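Local coordinates for PKS_KS domain-containing protein (Photorhabdus luminescens subsp. laumondii, PDB 6SMO) that probably acts as a 3-oxoacyl-[acyl-carrier-protein] synthase and here holds a twelve-carbon polyketone aldehyde in its pocket, at residues V125-A130 against S168-S173; A307-I312 against K348-E353; G73-V78 against A220-L225; T32-V37 against L382-E387; C249-E254 against P402-D407. All blocks are in the same frame, centred on the assembly; numbering follows the deposited sequence.

How the contacts relate
The five contacts spread over one ketosynthase chain of the thiolase-like fold. Contacts 1 and 4 share the main mixed sheet, through strands 123-128 and 29-37, with centres about 19 Å apart. Contacts 1 and 3 each bring a residue to the polyketone pocket, A130 and L225, their centres about 20 Å apart. Contacts 2 and 5 lie together on the side of the chain's centre opposite contact 1, joined by a salt bridge of 2.8 Å from K348 NZ to D405 OD1. In sequence, contact 1 nests within contact 3 and contact 3 within contact 4, which ties the N-terminal strand to a helix near the C-terminus; contacts 4 and 5 interleave.

Contact 1. Residues V125-A130 against S168-S173; sequences VAIATA and SSAATS
The flat groups between V125, I127 and the facing A170 and A171 are peptide units of the helix. CD1 of I127 lies over one face of the A170 carbonyl group, 3.5 Å from A170 O, while V125 approaches the oxygen end of the next one, its CG1 3.5 Å from A171 O. This is strand-on-helix packing of the thiolase-like fold: strand 123-128 runs nearly antiparallel to helix 169-178, the short axes 7.4 Å apart at an angle of 158°. I127 does most of the work from the strand. Its chi1 of -61° puts CG1 anti to the carbonyl carbon and CG2 anti to the backbone N, where CG2 meets A170 CB at 3.7 Å. The two small alanines bring the helix close to the strand. One water links the backbones, donating to I127 O at 2.8 Å and accepting a weak bond from A171 N in the first turn of the helix. I127 O also receives ND2 of N186. Beyond the strand, A130 lines the polyketone pocket; S168 OG bonds to S158 N of the neighbouring Ketoacyl_synth_N domain-containing chain. Inside the helix, T172 OG1 donates to S168 O at 2.8 Å, in the carbonyl plane and on a lone pair. S169 O is gripped twice, S173 OG (2.7 Å) and S173 N reaching it from opposite faces of its carbonyl plane.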
# COMPACT_ATOMS: atom_id res chain seq x y z
N VAL B 125 4.43 -14.66 -6.90
CA VAL B 125 3.08 -14.03 -6.78
C VAL B 125 3.25 -12.58 -6.34
O VAL B 125 4.22 -12.29 -5.61
CB VAL B 125 2.18 -14.82 -5.81
CG1 VAL B 125 0.81 -14.18 -5.65
CG2 VAL B 125 2.03 -16.27 -6.23
N ALA B 126 2.34 -11.70 -6.77
CA ALA B 126 2.27 -10.27 -6.37
C ALA B 126 0.81 -9.80 -6.45
O ALA B 126 0.45 -9.16 -7.46
CB ALA B 126 3.18 -9.44 -7.23
N ILE B 127 0.01 -10.11 -5.43
CA ILE B 127 -1.43 -9.70 -5.31
C ILE B 127 -1.52 -8.56 -4.30
O ILE B 127 -1.23 -8.80 -3.10
CB ILE B 127 -2.32 -10.90 -4.93
CG1 ILE B 127 -2.26 -12.00 -5.99
CG2 ILE B 127 -3.75 -10.44 -4.67
CD1 ILE B 127 -2.86 -13.31 -5.55
N ALA B 128 -1.91 -7.37 -4.76
CA ALA B 128 -1.98 -6.11 -3.97
C ALA B 128 -3.39 -5.93 -3.41
O ALA B 128 -4.33 -6.59 -3.90
CB ALA B 128 -1.58 -4.95 -4.83
N THR B 129 -3.53 -5.04 -2.42
CA THR B 129 -4.81 -4.67 -1.77
C THR B 129 -4.64 -3.34 -1.03
O THR B 129 -3.51 -3.07 -0.58
CB THR B 129 -5.29 -5.78 -0.82
OG1 THR B 129 -6.67 -5.53 -0.51
CG2 THR B 129 -4.49 -5.86 0.46
N ALA B 130 -5.72 -2.58 -0.88
CA ALA B 130 -5.69 -1.31 -0.13
C ALA B 130 -6.10 -1.56 1.33
O ALA B 130 -5.42 -1.02 2.20
CB ALA B 130 -6.59 -0.32 -0.81
N SER B 168 -1.66 -10.20 3.51
CA SER B 168 -1.16 -11.04 2.39
C SER B 168 -1.77 -12.44 2.44
O SER B 168 -1.03 -13.42 2.20
CB SER B 168 0.35 -11.09 2.40
OG SER B 168 0.83 -11.66 3.60
N SER B 169 -3.07 -12.54 2.74
CA SER B 169 -3.86 -13.81 2.70
C SER B 169 -4.00 -14.26 1.24
O SER B 169 -3.81 -15.47 0.98
CB SER B 169 -5.21 -13.64 3.35
OG SER B 169 -5.07 -13.38 4.74
N ALA B 170 -4.32 -13.32 0.35
CA ALA B 170 -4.54 -13.54 -1.10
C ALA B 170 -3.24 -14.02 -1.77
O ALA B 170 -3.31 -14.99 -2.55
CB ALA B 170 -5.05 -12.27 -1.74
N ALA B 171 -2.12 -13.36 -1.47
CA ALA B 171 -0.79 -13.62 -2.08
C ALA B 171 -0.29 -15.02 -1.72
O ALA B 171 0.15 -15.75 -2.63
CB ALA B 171 0.19 -12.56 -1.65
N THR B 172 -0.35 -15.39 -0.43
CA THR B 172 0.21 -16.65 0.12
C THR B 172 -0.68 -17.84 -0.26
O THR B 172 -0.11 -18.91 -0.57
CB THR B 172 0.38 -16.56 1.64
OG1 THR B 172 -0.87 -16.19 2.22
CG2 THR B 172 1.45 -15.57 2.05
N SER B 173 -2.01 -17.68 -0.24
CA SER B 173 -3.00 -18.73 -0.57
C SER B 173 -2.84 -19.17 -2.03
O SER B 173 -2.89 -20.39 -2.29
CB SER B 173 -4.41 -18.26 -0.30
OG SER B 173 -4.61 -18.02 1.08
O HOH W 1 -2.08 -10.29 -0.89

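Contact 2. Residues A307-I312 against K348-E353; sequences AMARCI and KFVLGE
Two helices of the C-terminal half of the thiolase-like fold, 306-319 and 337-350, pack here, and V350 of the second meets A309 and I312 on the first. These two residues are three apart, so they fall on the same side of helix 306-319, and V350 packs against both. The two methyls of V350 divide the work. CG1, anti to the backbone N (chi1 178°), goes to I312 and lies 4.0 Å from I312 CG2. CG2, anti to the carbonyl carbon, drops over A309, 3.8 Å from A309 CB and close to the backbone carbonyl of that residue as well. The I312 and V350 side chains cross obliquely, and both V350 methyls come near I312 CG2. F349 adds the outer edge of the patch: its CB lies 4.0 Å from A309 CB, and its CD2 lies 3.9 Å from the same methyl. The ring is largely on the surface, whereas A309 and I312 are buried. On its inner side helix 306-319 rests on the sheet, M308 and I312 touching L424 of strand 420-427 and C311 touching V434 of strand 431-438. No hydrogen bond spans the two segments. Methyl groups, the F349 methylene, one ring carbon and the A309 carbonyl beside V350 CG2 join them, an apolar packing without directional bonds in which the small side chain of A309 lets the helices approach closely.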
# COMPACT_ATOMS: atom_id res chain seq x y z
N ALA B 307 2.86 16.32 -11.37
CA ALA B 307 3.39 15.06 -10.80
C ALA B 307 3.01 13.87 -11.70
O ALA B 307 3.92 13.11 -12.07
CB ALA B 307 2.87 14.86 -9.39
N MET B 308 1.72 13.75 -12.04
CA MET B 308 1.18 12.68 -12.92
C MET B 308 1.84 12.77 -14.30
O MET B 308 2.15 11.71 -14.86
CB MET B 308 -0.34 12.81 -13.06
CG MET B 308 -0.96 11.83 -14.06
SD MET B 308 -0.57 10.10 -13.71
CE MET B 308 -2.02 9.60 -12.79
N ALA B 309 2.04 13.99 -14.81
CA ALA B 309 2.69 14.27 -16.11
C ALA B 309 4.14 13.76 -16.10
O ALA B 309 4.57 13.21 -17.13
CB ALA B 309 2.63 15.75 -16.42
N ARG B 310 4.85 13.94 -14.98
CA ARG B 310 6.26 13.49 -14.81
C ARG B 310 6.29 11.96 -14.76
O ARG B 310 7.25 11.38 -15.30
CB ARG B 310 6.88 14.10 -13.55
CG ARG B 310 8.40 14.21 -13.61
CD ARG B 310 9.03 14.84 -12.38
NE ARG B 310 9.54 13.85 -11.44
CZ ARG B 310 8.89 13.39 -10.37
NH1 ARG B 310 9.47 12.49 -9.59
NH2 ARG B 310 7.67 13.82 -10.07
N CYS B 311 5.29 11.34 -14.13
CA CYS B 311 5.14 9.86 -13.98
C CYS B 311 4.94 9.21 -15.36
O CYS B 311 5.56 8.15 -15.60
CB CYS B 311 3.98 9.51 -13.06
SG CYS B 311 4.03 7.79 -12.48
N ILE B 312 4.11 9.82 -16.21
CA ILE B 312 3.85 9.36 -17.61
C ILE B 312 5.17 9.44 -18.40
O ILE B 312 5.45 8.49 -19.16
CB ILE B 312 2.74 10.21 -18.29
CG1 ILE B 312 1.39 10.02 -17.60
CG2 ILE B 312 2.66 9.90 -19.77
CD1 ILE B 312 0.41 11.15 -17.86
N LYS B 348 -2.49 16.70 -21.20
CA LYS B 348 -2.30 17.96 -21.97
C LYS B 348 -0.85 18.44 -21.86
O LYS B 348 -0.37 19.06 -22.83
CB LYS B 348 -3.25 19.06 -21.48
CG LYS B 348 -4.63 19.05 -22.10
CD LYS B 348 -5.50 20.21 -21.65
CE LYS B 348 -6.74 20.39 -22.48
NZ LYS B 348 -7.45 21.64 -22.13
N PHE B 349 -0.18 18.19 -20.73
CA PHE B 349 1.20 18.68 -20.45
C PHE B 349 2.23 17.83 -21.21
O PHE B 349 3.16 18.41 -21.79
CB PHE B 349 1.49 18.67 -18.94
CG PHE B 349 2.69 19.50 -18.56
CD1 PHE B 349 2.59 20.88 -18.44
CD2 PHE B 349 3.93 18.91 -18.34
CE1 PHE B 349 3.70 21.64 -18.10
CE2 PHE B 349 5.03 19.67 -17.99
CZ PHE B 349 4.91 21.04 -17.88
N VAL B 350 2.05 16.50 -21.21
CA VAL B 350 3.00 15.53 -21.84
C VAL B 350 2.85 15.61 -23.36
O VAL B 350 3.84 15.97 -24.03
CB VAL B 350 2.79 14.10 -21.32
CG1 VAL B 350 3.71 13.10 -22.00
CG2 VAL B 350 2.95 14.01 -19.81
N LEU B 351 1.67 15.27 -23.88
CA LEU B 351 1.39 15.18 -25.34
C LEU B 351 1.35 16.58 -25.96
O LEU B 351 1.96 16.77 -27.03
CB LEU B 351 0.06 14.44 -25.58
CG LEU B 351 0.13 12.91 -25.58
CD1 LEU B 351 0.99 12.39 -26.71
CD2 LEU B 351 0.62 12.38 -24.24
N GLY B 352 0.67 17.53 -25.30
CA GLY B 352 0.54 18.93 -25.75
C GLY B 352 -0.69 19.12 -26.61
O GLY B 352 -1.81 18.85 -26.12
N GLU B 353 -0.50 19.56 -27.86
CA GLU B 353 -1.58 19.85 -28.84
C GLU B 353 -2.10 18.54 -29.45
O GLU B 353 -3.21 18.56 -30.02
CB GLU B 353 -1.07 20.81 -29.92
CG GLU B 353 -2.16 21.60 -30.60
CD GLU B 353 -2.89 22.60 -29.71
OE1 GLU B 353 -2.21 23.31 -28.94
OE2 GLU B 353 -4.13 22.67 -29.79

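Contact 3. Residues G73-V78 against A220-L225; sequences GAIGQV and APLCPL
L222 meets the loop 73-78 with both methyls of its fork, and the two methyls meet different things. CD1 aims at the backbone, coming 3.7 Å from G76 O and 4.1 Å from Q77 CA. CD2 meets the CG2 methyl of I75 at 4.2 Å, the CB of I75 pointing toward L222. Q77 adds its CB, 4.3 Å from L222 CD1. What presents L222 this way is the backbone: it sits at the centre of an inverse gamma turn, closed by a weak bond of 3.1 Å from C223 N to P221 O, and with CG anti to the carbonyl carbon (chi1 -59°) the branch stands out from the turn. Just beyond, C223 stands at the N-cap position, right before helix 224-233, and L225 in the first turn of that helix lines the polyketone pocket; the L222 side chain itself is about 10 Å from the bound ligand. On the other side, the loop 73-78 is held by backbone bonds of G76 to I260 and E262 and of I75 to S59. The contact is purely apolar on the L222 side, with no hydrogen bond across, so one leucine joins the loop 73-78 to the turn before helix 224-233 by van der Waals contact alone.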
# COMPACT_ATOMS: atom_id res chain seq x y z
N GLY B 73 -26.16 5.94 -2.38
CA GLY B 73 -27.16 4.90 -2.68
C GLY B 73 -26.81 4.11 -3.93
O GLY B 73 -27.74 3.64 -4.61
N ALA B 74 -25.51 3.96 -4.22
CA ALA B 74 -24.97 3.21 -5.38
C ALA B 74 -23.68 2.49 -4.97
O ALA B 74 -22.85 3.11 -4.28
CB ALA B 74 -24.73 4.15 -6.53
N ILE B 75 -23.52 1.23 -5.40
CA ILE B 75 -22.30 0.40 -5.18
C ILE B 75 -22.06 -0.48 -6.41
O ILE B 75 -23.03 -0.79 -7.13
CB ILE B 75 -22.41 -0.46 -3.90
CG1 ILE B 75 -23.74 -1.19 -3.81
CG2 ILE B 75 -22.15 0.39 -2.66
CD1 ILE B 75 -23.75 -2.36 -2.85
N GLY B 76 -20.80 -0.87 -6.64
CA GLY B 76 -20.39 -1.88 -7.64
C GLY B 76 -20.27 -3.25 -7.01
O GLY B 76 -19.14 -3.63 -6.63
N GLN B 77 -21.39 -3.96 -6.88
CA GLN B 77 -21.49 -5.31 -6.26
C GLN B 77 -21.44 -6.37 -7.36
O GLN B 77 -22.02 -6.12 -8.44
CB GLN B 77 -22.77 -5.41 -5.42
CG GLN B 77 -22.71 -6.48 -4.35
CD GLN B 77 -23.89 -6.40 -3.41
OE1 GLN B 77 -25.03 -6.20 -3.83
NE2 GLN B 77 -23.63 -6.55 -2.12
N VAL B 78 -20.79 -7.51 -7.10
CA VAL B 78 -20.57 -8.60 -8.10
C VAL B 78 -21.74 -9.59 -8.04
O VAL B 78 -22.16 -10.06 -9.12
CB VAL B 78 -19.21 -9.31 -7.90
CG1 VAL B 78 -18.05 -8.34 -8.10
CG2 VAL B 78 -19.09 -10.01 -6.56
N ALA B 220 -12.28 -5.93 -1.34
CA ALA B 220 -13.66 -6.19 -0.86
C ALA B 220 -14.06 -5.11 0.14
O ALA B 220 -14.23 -5.42 1.31
CB ALA B 220 -13.75 -7.56 -0.27
N PRO B 221 -14.30 -3.86 -0.29
CA PRO B 221 -14.56 -2.75 0.61
C PRO B 221 -16.02 -2.35 0.81
O PRO B 221 -16.26 -1.25 1.17
CB PRO B 221 -13.86 -1.64 -0.16
CG PRO B 221 -14.22 -1.92 -1.58
CD PRO B 221 -14.29 -3.43 -1.67
N LEU B 222 -16.95 -3.22 0.44
CA LEU B 222 -18.38 -2.92 0.61
C LEU B 222 -18.84 -3.35 1.98
O LEU B 222 -19.69 -4.20 2.08
CB LEU B 222 -19.14 -3.61 -0.51
CG LEU B 222 -18.71 -3.19 -1.91
CD1 LEU B 222 -19.71 -3.65 -2.94
CD2 LEU B 222 -18.53 -1.69 -1.97
N CYS B 223 -18.25 -2.75 3.00
CA CYS B 223 -18.58 -2.94 4.42
C CYS B 223 -18.82 -1.55 5.01
O CYS B 223 -18.36 -0.58 4.45
CB CYS B 223 -17.48 -3.66 5.18
SG CYS B 223 -15.82 -2.97 5.00
N PRO B 224 -19.56 -1.43 6.11
CA PRO B 224 -19.89 -0.11 6.66
C PRO B 224 -18.68 0.78 7.00
O PRO B 224 -18.76 1.97 6.74
CB PRO B 224 -20.66 -0.43 7.95
CG PRO B 224 -21.22 -1.82 7.71
CD PRO B 224 -20.17 -2.52 6.88
N LEU B 225 -17.63 0.20 7.57
CA LEU B 225 -16.38 0.91 7.98
C LEU B 225 -15.75 1.57 6.75
O LEU B 225 -15.53 2.80 6.79
CB LEU B 225 -15.44 -0.09 8.68
CG LEU B 225 -13.94 0.10 8.52
CD1 LEU B 225 -13.48 1.48 8.96
CD2 LEU B 225 -13.19 -0.97 9.30

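Contact 4. Residues T32-V37 against L382-E387; sequences TGLGVV and LCLEIE
L34 reaches from its strand to C383 and L384 on helix 372-388, and almost everything it does there is done by its last two carbons. The CB leads toward the helix without touching it, and CG follows anti to the carbonyl carbon (chi1 -64°), which sends the branch onward across the gap between strand and helix. At the tip the fork divides. CD1 sits in the angle between two neighbouring helix residues, 3.7 Å from C383 CB and 3.8 Å from L384 CG, with L384 CD2 also near at 3.9 Å. CD2 keeps to C383 alone, lying 3.9 Å from its CB and 4.1 Å from its SG. The CB of C383 thus touches both leucine methyls of L34. L384 starts out in another direction but its end swings nearer, and it overlaps L34 side by side, the two pointing in opposite senses. L34, flanked by G33 and G35, is the one residue of 32-37 that makes this contact. The surroundings close the cluster: V44, F47 and W48 cover L384, M437 of strand 431-438 backs C383, and D110 OD2 takes the backbone NH of L34. All three touching residues are buried, and no polar bond links the two segments. A helix from late in the sequence laid against the first strand in sequence, an inner strand of the main sheet, through two leucines and a cysteine, is in keeping with the layered thiolase-like fold, where N-terminal and C-terminal halves pack into one body.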
# COMPACT_ATOMS: atom_id res chain seq x y z
N THR B 32 0.07 -13.24 -20.76
CA THR B 32 -0.31 -14.54 -21.39
C THR B 32 -1.67 -15.03 -20.87
O THR B 32 -2.28 -15.86 -21.57
CB THR B 32 0.77 -15.60 -21.16
OG1 THR B 32 1.09 -15.61 -19.77
CG2 THR B 32 2.02 -15.35 -21.98
N GLY B 33 -2.12 -14.55 -19.71
CA GLY B 33 -3.38 -14.98 -19.07
C GLY B 33 -4.09 -13.84 -18.36
O GLY B 33 -3.40 -12.99 -17.77
N LEU B 34 -5.43 -13.84 -18.41
CA LEU B 34 -6.31 -12.84 -17.74
C LEU B 34 -7.37 -13.57 -16.91
O LEU B 34 -7.95 -14.56 -17.41
CB LEU B 34 -6.98 -11.96 -18.80
CG LEU B 34 -6.05 -11.09 -19.64
CD1 LEU B 34 -6.84 -10.37 -20.72
CD2 LEU B 34 -5.30 -10.09 -18.78
N GLY B 35 -7.60 -13.09 -15.69
CA GLY B 35 -8.70 -13.53 -14.80
C GLY B 35 -9.29 -12.34 -14.06
O GLY B 35 -8.50 -11.55 -13.51
N VAL B 36 -10.61 -12.20 -14.06
CA VAL B 36 -11.32 -11.01 -13.50
C VAL B 36 -12.62 -11.45 -12.82
O VAL B 36 -13.35 -12.28 -13.40
CB VAL B 36 -11.56 -9.94 -14.59
CG1 VAL B 36 -12.38 -10.48 -15.76
CG2 VAL B 36 -12.20 -8.69 -14.02
N VAL B 37 -12.87 -10.90 -11.63
CA VAL B 37 -14.18 -10.92 -10.91
C VAL B 37 -14.60 -9.46 -10.70
O VAL B 37 -14.06 -8.83 -9.78
CB VAL B 37 -14.08 -11.68 -9.56
CG1 VAL B 37 -15.40 -11.68 -8.81
CG2 VAL B 37 -13.56 -13.09 -9.75
N LEU B 382 -7.82 -3.46 -20.38
CA LEU B 382 -6.81 -2.84 -21.28
C LEU B 382 -6.20 -3.90 -22.20
O LEU B 382 -6.04 -3.62 -23.40
CB LEU B 382 -5.74 -2.15 -20.43
CG LEU B 382 -4.53 -1.60 -21.18
CD1 LEU B 382 -4.96 -0.68 -22.32
CD2 LEU B 382 -3.60 -0.86 -20.23
N CYS B 383 -5.86 -5.07 -21.65
CA CYS B 383 -5.25 -6.21 -22.38
C CYS B 383 -6.24 -6.74 -23.43
O CYS B 383 -5.79 -7.03 -24.56
CB CYS B 383 -4.83 -7.32 -21.42
SG CYS B 383 -3.45 -6.84 -20.35
N LEU B 384 -7.52 -6.84 -23.07
CA LEU B 384 -8.62 -7.29 -23.98
C LEU B 384 -8.84 -6.26 -25.09
O LEU B 384 -9.12 -6.67 -26.23
CB LEU B 384 -9.89 -7.51 -23.16
CG LEU B 384 -9.87 -8.70 -22.20
CD1 LEU B 384 -10.98 -8.59 -21.17
CD2 LEU B 384 -9.96 -10.01 -22.96
N GLU B 385 -8.74 -4.96 -24.75
CA GLU B 385 -8.94 -3.83 -25.70
C GLU B 385 -7.88 -3.88 -26.81
O GLU B 385 -8.25 -3.73 -27.99
CB GLU B 385 -8.88 -2.49 -24.97
CG GLU B 385 -10.19 -2.10 -24.30
CD GLU B 385 -10.12 -0.81 -23.51
OE1 GLU B 385 -9.28 -0.72 -22.60
OE2 GLU B 385 -10.90 0.12 -23.81
N ILE B 386 -6.61 -4.09 -26.44
CA ILE B 386 -5.45 -4.15 -27.38
C ILE B 386 -5.59 -5.40 -28.26
O ILE B 386 -5.36 -5.29 -29.48
CB ILE B 386 -4.11 -4.12 -26.62
CG1 ILE B 386 -3.88 -2.76 -25.95
CG2 ILE B 386 -2.95 -4.50 -27.53
CD1 ILE B 386 -2.81 -2.76 -24.89
N GLU B 387 -5.94 -6.54 -27.65
CA GLU B 387 -6.15 -7.85 -28.34
C GLU B 387 -7.21 -7.70 -29.44
O GLU B 387 -6.92 -8.07 -30.59
CB GLU B 387 -6.57 -8.93 -27.35
CG GLU B 387 -5.57 -10.08 -27.25
CD GLU B 387 -5.78 -11.18 -28.27
OE1 GLU B 387 -4.82 -11.48 -29.01
OE2 GLU B 387 -6.89 -11.74 -28.32

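Contact 5. Residues C249-E254 against P402-D407; sequences CPFSLE and PDCDLD
F251 and C404 make the main touch, with L253 and P402 beside them at the surface. F251 stands at the third position of a type II beta turn, C249 to S252, where its positive phi (73°) suits that position, and its first side-chain bond points toward 402-407. The C404 CB lies 4.0 Å from F251 O, and its SG comes to the edge of the phenyl ring, near the ring plane, 4.4 Å from F251 CD1. That is a loose sulfur-to-edge contact, and the SG gets there by standing anti to the carbonyl carbon (chi1 -60°). The second pair is looser still: L253 CD1 approaches P402 CD at 4.5 Å, the leucine end swinging in although its first bond leads elsewhere. Both pairs are van der Waals contacts, and no hydrogen bond crosses. Further out, other parts of the same chain fix the loops. D340 OD2 accepts the backbone NH of F251 while S335 OG takes that of C249, and the ring of F251 stacks with Y408, the residue after D407. S344 of helix 337-350 lies against both F251 and C404, so that helix forms a common backing for the two loops. L253 is tied through its backbone to T399, whose OG1 also meets E254 OE2. The contact joins the loop before strand 263-271 to the loop before strand 414-415, its centre about 21 Å from the centre of the chain. Within the turn itself, S252 N gives a weak hydrogen bond to C249 O at 3.4 Å.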
# COMPACT_ATOMS: atom_id res chain seq x y z
N CYS B 249 -19.96 9.20 -13.24
CA CYS B 249 -19.92 9.86 -14.57
C CYS B 249 -18.59 10.59 -14.74
O CYS B 249 -18.51 11.80 -14.55
CB CYS B 249 -21.09 10.83 -14.73
SG CYS B 249 -21.31 11.95 -13.33
N PRO B 250 -17.50 9.86 -15.09
CA PRO B 250 -16.18 10.48 -15.27
C PRO B 250 -16.13 11.54 -16.38
O PRO B 250 -16.67 11.29 -17.45
CB PRO B 250 -15.27 9.29 -15.65
CG PRO B 250 -16.00 8.07 -15.13
CD PRO B 250 -17.47 8.41 -15.29
N PHE B 251 -15.49 12.68 -16.09
CA PHE B 251 -15.22 13.81 -17.01
C PHE B 251 -16.51 14.61 -17.31
O PHE B 251 -16.44 15.54 -18.14
CB PHE B 251 -14.56 13.32 -18.31
CG PHE B 251 -13.36 12.44 -18.10
CD1 PHE B 251 -12.17 12.97 -17.61
CD2 PHE B 251 -13.41 11.08 -18.38
CE1 PHE B 251 -11.06 12.16 -17.41
CE2 PHE B 251 -12.30 10.28 -18.19
CZ PHE B 251 -11.13 10.82 -17.70
N SER B 252 -17.62 14.27 -16.64
CA SER B 252 -18.92 14.98 -16.75
C SER B 252 -18.95 16.14 -15.75
O SER B 252 -18.28 16.04 -14.70
CB SER B 252 -20.08 14.05 -16.54
OG SER B 252 -20.10 13.03 -17.52
N LEU B 253 -19.71 17.19 -16.06
CA LEU B 253 -19.83 18.43 -15.24
C LEU B 253 -20.64 18.14 -13.96
O LEU B 253 -20.50 18.92 -13.00
CB LEU B 253 -20.50 19.52 -16.09
CG LEU B 253 -20.59 20.91 -15.47
CD1 LEU B 253 -19.25 21.38 -14.92
CD2 LEU B 253 -21.13 21.92 -16.48
N GLU B 254 -21.42 17.05 -13.95
CA GLU B 254 -22.34 16.68 -12.83
C GLU B 254 -21.60 15.92 -11.72
O GLU B 254 -22.15 15.84 -10.61
CB GLU B 254 -23.50 15.83 -13.34
CG GLU B 254 -24.55 16.60 -14.13
CD GLU B 254 -24.26 16.76 -15.61
OE1 GLU B 254 -23.12 16.52 -16.03
OE2 GLU B 254 -25.20 17.14 -16.35
N PRO B 402 -16.24 22.24 -19.40
CA PRO B 402 -15.34 23.09 -20.20
C PRO B 402 -13.85 22.84 -19.91
O PRO B 402 -13.06 23.01 -20.82
CB PRO B 402 -15.74 24.52 -19.82
CG PRO B 402 -16.42 24.38 -18.47
CD PRO B 402 -17.10 23.03 -18.50
N ASP B 403 -13.50 22.45 -18.68
CA ASP B 403 -12.11 22.18 -18.24
C ASP B 403 -11.63 20.85 -18.83
O ASP B 403 -10.51 20.82 -19.38
CB ASP B 403 -11.99 22.17 -16.71
CG ASP B 403 -12.32 23.50 -16.06
OD1 ASP B 403 -12.07 24.55 -16.69
OD2 ASP B 403 -12.81 23.49 -14.91
N CYS B 404 -12.44 19.79 -18.72
CA CYS B 404 -12.21 18.45 -19.32
C CYS B 404 -12.74 18.45 -20.76
O CYS B 404 -13.93 18.13 -20.95
CB CYS B 404 -12.89 17.36 -18.50
SG CYS B 404 -12.31 17.26 -16.79
N ASP B 405 -11.88 18.78 -21.73
CA ASP B 405 -12.26 19.00 -23.15
C ASP B 405 -11.42 18.11 -24.08
O ASP B 405 -11.11 18.55 -25.20
CB ASP B 405 -12.14 20.48 -23.53
CG ASP B 405 -10.74 21.05 -23.40
OD1 ASP B 405 -9.97 20.54 -22.56
OD2 ASP B 405 -10.43 22.00 -24.15
N LEU B 406 -11.08 16.89 -23.63
CA LEU B 406 -10.42 15.84 -24.46
C LEU B 406 -11.49 14.85 -24.94
O LEU B 406 -12.65 14.96 -24.50
CB LEU B 406 -9.34 15.13 -23.63
CG LEU B 406 -8.18 16.01 -23.17
CD1 LEU B 406 -7.39 15.32 -22.06
CD2 LEU B 406 -7.26 16.35 -24.33
N ASP B 407 -11.11 13.92 -25.83
CA ASP B 407 -11.98 12.83 -26.34
C ASP B 407 -12.08 11.75 -25.25
O ASP B 407 -11.05 11.11 -24.98
CB ASP B 407 -11.45 12.27 -27.66
CG ASP B 407 -12.33 11.21 -28.30
OD1 ASP B 407 -13.39 10.88 -27.71
OD2 ASP B 407 -11.95 10.71 -29.38